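Side-chain contacts in hypothetical signal peptide protein (Sinorhizobium meliloti, PDB 3PJY), which is of unknown function but belongs to the DUF192 family and is possibly a transcription regulator: residues Val59-Lys64 with Ala103-Leu108; Ile84-Val89 with Thr112-Gly117. All coordinates share one frame; numbering follows the deposited sequence.

Contact 1: Val59-Lys64 with Ala103-Leu108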
loop_
_atom_site.group_PDB
_atom_site.type_symbol
_atom_site.label_atom_id
_atom_site.label_comp_id
_atom_site.label_asym_id
_atom_site.label_seq_id
_atom_site.Cartn_x
_atom_site.Cartn_y
_atom_site.Cartn_z
ATOM N N VAL B 59 -13.863 -19.184 13.987
ATOM C CA VAL B 59 -12.627 -19.894 13.722
ATOM C C VAL B 59 -11.731 -19.907 14.964
ATOM O O VAL B 59 -11.864 -19.071 15.887
ATOM C CB VAL B 59 -11.838 -19.309 12.542
ATOM C CG1 VAL B 59 -12.705 -19.252 11.300
ATOM C CG2 VAL B 59 -11.348 -17.976 12.834
HETATM N N MSE B 60 -10.846 -20.871 14.969
HETATM C CA MSE B 60 -9.890 -21.085 16.047
HETATM C C MSE B 60 -8.486 -21.036 15.457
HETATM O O MSE B 60 -8.156 -21.745 14.505
HETATM C CB MSE B 60 -10.161 -22.449 16.682
HETATM C CG MSE B 60 -11.540 -22.505 17.259
HETATM SE SE MSE B 60 -11.847 -24.024 18.428
HETATM C CE MSE B 60 -11.142 -25.070 17.429
HETATM N N MSE B 61 -7.618 -20.213 16.073
HETATM C CA MSE B 61 -6.221 -20.107 15.692
HETATM C C MSE B 61 -5.334 -20.488 16.861
HETATM O O MSE B 61 -5.753 -20.455 17.999
HETATM C CB MSE B 61 -5.921 -18.664 15.317
HETATM C CG MSE B 61 -6.843 -18.032 14.276
HETATM SE SE MSE B 61 -6.685 -18.810 12.510
HETATM C CE MSE B 61 -4.951 -18.222 12.038
ATOM N N TRP B 62 -4.116 -20.864 16.527
ATOM C CA TRP B 62 -3.078 -21.100 17.544
ATOM C C TRP B 62 -1.691 -20.833 17.003
ATOM O O TRP B 62 -1.517 -20.470 15.822
ATOM C CB TRP B 62 -3.220 -22.506 18.157
ATOM C CG TRP B 62 -2.931 -23.697 17.235
ATOM C CD1 TRP B 62 -2.596 -23.662 15.922
ATOM C CD2 TRP B 62 -3.018 -25.093 17.579
ATOM N NE1 TRP B 62 -2.451 -24.946 15.419
ATOM C CE2 TRP B 62 -2.731 -25.830 16.417
ATOM C CE3 TRP B 62 -3.323 -25.774 18.746
ATOM C CZ2 TRP B 62 -2.702 -27.240 16.405
ATOM C CZ3 TRP B 62 -3.308 -27.182 18.730
ATOM C CH2 TRP B 62 -3.011 -27.887 17.572
HETATM N N MSE B 63 -0.694 -21.039 17.864
HETATM C CA MSE B 63 0.699 -20.731 17.575
HETATM C C MSE B 63 1.613 -21.954 17.574
HETATM O O MSE B 63 2.828 -21.844 17.684
HETATM C CB MSE B 63 1.217 -19.647 18.511
HETATM C CG MSE B 63 0.488 -18.318 18.375
HETATM SE SE MSE B 63 0.937 -17.415 16.759
HETATM C CE MSE B 63 2.601 -16.832 17.367
ATOM N N LYS B 64 1.002 -23.113 17.417
ATOM C CA LYS B 64 1.767 -24.343 17.337
ATOM C C LYS B 64 2.806 -24.255 16.215
ATOM O O LYS B 64 2.507 -23.825 15.089
ATOM C CB LYS B 64 0.849 -25.509 17.060
ATOM C CG LYS B 64 1.598 -26.837 17.145
ATOM C CD LYS B 64 0.718 -27.986 16.831
ATOM C CE LYS B 64 1.466 -29.289 17.101
ATOM N NZ LYS B 64 0.764 -30.360 16.425
ATOM N N ALA B 103 -14.807 -14.314 8.365
ATOM C CA ALA B 103 -14.501 -14.862 7.053
ATOM C C ALA B 103 -13.002 -14.980 6.777
ATOM O O ALA B 103 -12.586 -15.720 5.900
ATOM C CB ALA B 103 -15.146 -13.991 5.960
ATOM N N TYR B 104 -12.197 -14.194 7.490
ATOM C CA TYR B 104 -10.745 -14.128 7.291
ATOM C C TYR B 104 -10.047 -13.917 8.603
ATOM O O TYR B 104 -10.626 -13.358 9.563
ATOM C CB TYR B 104 -10.336 -12.976 6.383
ATOM C CG TYR B 104 -11.003 -12.904 5.045
ATOM C CD1 TYR B 104 -12.176 -12.169 4.897
ATOM C CD2 TYR B 104 -10.451 -13.512 3.934
ATOM C CE1 TYR B 104 -12.788 -12.058 3.716
ATOM C CE2 TYR B 104 -11.085 -13.408 2.695
ATOM C CZ TYR B 104 -12.267 -12.717 2.624
ATOM O OH TYR B 104 -12.888 -12.580 1.415
ATOM N N VAL B 105 -8.785 -14.311 8.659
ATOM C CA VAL B 105 -7.873 -13.884 9.711
ATOM C C VAL B 105 -6.619 -13.350 9.010
ATOM O O VAL B 105 -6.105 -13.965 8.068
ATOM C CB VAL B 105 -7.512 -14.982 10.682
ATOM C CG1 VAL B 105 -6.314 -14.635 11.583
ATOM C CG2 VAL B 105 -8.739 -15.352 11.577
ATOM N N LEU B 106 -6.156 -12.186 9.453
ATOM C CA LEU B 106 -4.862 -11.623 8.997
ATOM C C LEU B 106 -3.850 -11.797 10.114
ATOM O O LEU B 106 -4.076 -11.311 11.230
ATOM C CB LEU B 106 -5.029 -10.144 8.606
ATOM C CG LEU B 106 -3.786 -9.424 8.133
ATOM C CD1 LEU B 106 -3.150 -10.081 6.925
ATOM C CD2 LEU B 106 -4.152 -7.973 7.859
ATOM N N GLU B 107 -2.744 -12.475 9.805
ATOM C CA GLU B 107 -1.624 -12.545 10.727
ATOM C C GLU B 107 -0.497 -11.620 10.273
ATOM O O GLU B 107 -0.076 -11.655 9.125
ATOM C CB GLU B 107 -1.091 -13.956 10.864
ATOM C CG GLU B 107 -1.989 -14.848 11.663
ATOM C CD GLU B 107 -1.472 -16.254 11.866
ATOM O OE1 GLU B 107 -0.528 -16.731 11.218
ATOM O OE2 GLU B 107 -2.070 -16.945 12.717
ATOM N N LEU B 108 -0.041 -10.784 11.185
ATOM C CA LEU B 108 1.027 -9.831 10.962
ATOM C C LEU B 108 2.088 -10.004 12.052
ATOM O O LEU B 108 1.822 -10.598 13.110
ATOM C CB LEU B 108 0.474 -8.414 11.051
ATOM C CG LEU B 108 -0.627 -8.054 10.034
ATOM C CD1 LEU B 108 -1.265 -6.707 10.388
ATOM C CD2 LEU B 108 -0.051 -8.048 8.650
#
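Met61, a selenomethionine, meets both Val105 and Glu107. Its chain bends twice, at chi2 (-67°) and chi3 (-69°), and this double bend brings the terminal methyl, not the selenium, to Glu107. Met61 and Val105 meet tip to tip: CE of Met61 lies 3.9 Å from CG1 of Val105, while SE of Met61 stands 4.1 Å from CG2 of Val105. Both valine branches are therefore used, one by the methyl and one by the selenium. A chi1 of 166° sets CG1 of Val105 opposite the backbone N and leaves CG2 to face Val59. There the two valines lie alongside each other, pointing opposite ways, and CG2 of Val59 touches CG2 of Val105 at 3.9 Å. Glu107 approaches Met61 from the other side, its chain extended beyond CG. Its atom OE2 is 3.2 Å from CE of Met61, a close approach of a methyl to a carboxylate oxygen, whereas CD of Glu107 is 4.0 Å from the same CE. No hydrogen bond links the segments; the 190 Å² buried between them comes with apolar contacts and this one methyl-to-oxygen approach. All four touching residues are buried. Phe53 of strand 47-53 lies against both valines, and Met72 of strand 70-75 against Met61 and Glu107. In strand 102-109 a classic beta bulge sets Ala103 and Tyr104 together against Ile75. The geometry is that of a two-stranded antiparallel sheet, 60-61 with 96-97, packed through its side chains over an interior strand of a larger mixed beta sheet.

Contact 2: Ile84-Val89 with Thr112-Gly117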
loop_
_atom_site.group_PDB
_atom_site.type_symbol
_atom_site.label_atom_id
_atom_site.label_comp_id
_atom_site.label_asym_id
_atom_site.label_seq_id
_atom_site.Cartn_x
_atom_site.Cartn_y
_atom_site.Cartn_z
ATOM N N ILE B 84 -9.231 -8.234 17.592
ATOM C CA ILE B 84 -7.792 -8.256 17.403
ATOM C C ILE B 84 -7.169 -8.915 18.600
ATOM O O ILE B 84 -7.487 -8.535 19.754
ATOM C CB ILE B 84 -7.198 -6.857 17.232
ATOM C CG1 ILE B 84 -7.817 -6.157 16.028
ATOM C CG2 ILE B 84 -5.684 -6.952 17.089
ATOM C CD1 ILE B 84 -7.298 -4.710 15.765
ATOM N N HIS B 85 -6.300 -9.891 18.341
ATOM C CA HIS B 85 -5.485 -10.488 19.392
ATOM C C HIS B 85 -4.047 -10.137 19.130
ATOM O O HIS B 85 -3.399 -10.745 18.271
ATOM C CB HIS B 85 -5.655 -12.006 19.436
ATOM C CG HIS B 85 -4.963 -12.654 20.587
ATOM N ND1 HIS B 85 -5.649 -13.037 21.728
ATOM C CD2 HIS B 85 -3.658 -12.918 20.827
ATOM C CE1 HIS B 85 -4.790 -13.543 22.600
ATOM N NE2 HIS B 85 -3.576 -13.459 22.098
ATOM N N GLU B 86 -3.522 -9.183 19.899
ATOM C CA GLU B 86 -2.145 -8.765 19.741
ATOM C C GLU B 86 -1.212 -9.720 20.508
ATOM O O GLU B 86 -1.600 -10.310 21.492
ATOM C CB GLU B 86 -1.967 -7.329 20.254
ATOM C CG GLU B 86 -2.618 -6.332 19.326
ATOM C CD GLU B 86 -2.731 -4.959 19.919
ATOM O OE1 GLU B 86 -3.678 -4.699 20.672
ATOM O OE2 GLU B 86 -1.863 -4.146 19.621
ATOM N N ASN B 87 0.006 -9.853 20.007
ATOM C CA ASN B 87 1.082 -10.537 20.709
ATOM C C ASN B 87 0.740 -11.970 21.089
ATOM O O ASN B 87 0.953 -12.386 22.235
ATOM C CB ASN B 87 1.517 -9.743 21.946
ATOM C CG ASN B 87 1.950 -8.346 21.598
ATOM O OD1 ASN B 87 2.911 -8.157 20.861
ATOM N ND2 ASN B 87 1.236 -7.346 22.131
ATOM N N ALA B 88 0.227 -12.725 20.100
ATOM C CA ALA B 88 0.090 -14.170 20.239
ATOM C C ALA B 88 1.485 -14.731 20.533
ATOM O O ALA B 88 2.503 -14.190 20.105
ATOM C CB ALA B 88 -0.511 -14.795 18.982
ATOM N N VAL B 89 1.524 -15.792 21.336
ATOM C CA VAL B 89 2.769 -16.284 21.920
ATOM C C VAL B 89 3.388 -17.431 21.098
ATOM O O VAL B 89 2.750 -18.444 20.883
ATOM C CB VAL B 89 2.511 -16.801 23.323
ATOM C CG1 VAL B 89 3.773 -17.385 23.927
ATOM C CG2 VAL B 89 1.972 -15.669 24.194
ATOM N N THR B 112 2.495 -4.886 14.888
ATOM C CA THR B 112 2.034 -4.209 13.661
ATOM C C THR B 112 0.761 -3.388 13.877
ATOM O O THR B 112 0.652 -2.269 13.369
ATOM C CB THR B 112 1.870 -5.159 12.491
ATOM O OG1 THR B 112 3.105 -5.859 12.283
ATOM C CG2 THR B 112 1.577 -4.369 11.205
ATOM N N VAL B 113 -0.163 -3.926 14.656
ATOM C CA VAL B 113 -1.428 -3.210 14.942
ATOM C C VAL B 113 -1.153 -1.886 15.574
ATOM O O VAL B 113 -1.666 -0.841 15.134
ATOM C CB VAL B 113 -2.407 -4.082 15.737
ATOM C CG1 VAL B 113 -3.600 -3.264 16.330
ATOM C CG2 VAL B 113 -2.902 -5.239 14.823
ATOM N N LYS B 114 -0.274 -1.903 16.558
ATOM C CA LYS B 114 0.147 -0.621 17.175
ATOM C C LYS B 114 0.882 0.311 16.237
ATOM O O LYS B 114 0.606 1.529 16.203
ATOM C CB LYS B 114 0.965 -0.897 18.408
ATOM C CG LYS B 114 0.113 -1.369 19.554
ATOM C CD LYS B 114 -0.812 -0.270 20.173
ATOM C CE LYS B 114 -1.982 -0.888 21.015
ATOM N NZ LYS B 114 -3.053 -1.631 20.200
ATOM N N ARG B 115 1.838 -0.225 15.498
ATOM C CA ARG B 115 2.609 0.576 14.565
ATOM C C ARG B 115 1.722 1.299 13.573
ATOM O O ARG B 115 2.007 2.472 13.246
ATOM C CB ARG B 115 3.631 -0.272 13.793
ATOM C CG ARG B 115 4.397 0.492 12.668
ATOM C CD ARG B 115 5.516 -0.418 12.129
ATOM N NE ARG B 115 5.068 -1.568 11.304
ATOM C CZ ARG B 115 4.826 -1.516 9.998
ATOM N NH1 ARG B 115 4.887 -0.374 9.314
ATOM N NH2 ARG B 115 4.554 -2.638 9.348
ATOM N N LEU B 116 0.619 0.670 13.169
ATOM C CA LEU B 116 -0.260 1.202 12.107
ATOM C C LEU B 116 -1.472 1.970 12.650
ATOM O O LEU B 116 -2.224 2.532 11.857
ATOM C CB LEU B 116 -0.667 0.086 11.161
ATOM C CG LEU B 116 0.464 -0.641 10.414
ATOM C CD1 LEU B 116 -0.173 -1.705 9.470
ATOM C CD2 LEU B 116 1.347 0.353 9.659
ATOM N N GLY B 117 -1.639 1.984 13.965
ATOM C CA GLY B 117 -2.770 2.677 14.599
ATOM C C GLY B 117 -4.115 2.078 14.224
ATOM O O GLY B 117 -5.090 2.800 13.967
HETATM O O HOH W 1 0.349 -4.436 17.950
#
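Glu86 and Lys114 form a salt bridge in which the two side chains cross at about a right angle. NZ of Lys114 donates to OE2 of Glu86 at 2.8 Å, on the syn side and 19° out of the carboxylate plane, and more weakly to OE1 of Glu86 at 3.2 Å. Bends at chi2 and chi4 curl the lysine chain round OE2, bringing its CG within 3.4 Å of OE2 of Glu86. A water also donates to OE2 of Glu86 at 2.8 Å and accepts from the backbone N of Lys114 at 3.0 Å, tying the carboxylate to the helix backbone as well as to the ammonium group. Beside the salt bridge, Ile84 and Val113 meet tip to tip, CG2 of Ile84 lying 4.0 Å from CG2 of Val113. Strand and helix segments run at 107° to each other with axes 9.9 Å apart: a short helix set across an outermost strand of the mixed sheet and closed at Gly117 by a Schellman motif. Replacing Glu86 by an alanine removes the carboxylate, which would probably leave the Lys114 ammonium without this mate and the water without its acceptor on the strand side. Further out, Asp71 of strand 70-75 accepts hydrogen bonds from the backbone N of both Asn87 and Val113, joining the corner at Asn87 to the first turn of the helix. Leu73 of that strand packs against Val113, and Pro120 against Ile84.

In the fold
The centres of contacts 1 and 2 lie 13 Å apart, and both reach the seven-stranded mixed sheet. Strand 70-75 runs between 81-88 and 102-109, so the sheet strands serving the two contacts are separated by one neighbour. Along the chain the segments alternate: 59-64, 84-89, 103-108, 112-117. Strand 102-109 is followed by helix 112-116, which links the second segments of the two contacts. The first segments touch as well, CG of Met63 lying 3.7 Å from CB of Ala88. The centre of contact 1 is about 6 Å from that of the chain and the centre of contact 2 about 10 Å; the first is fully buried, the second partly.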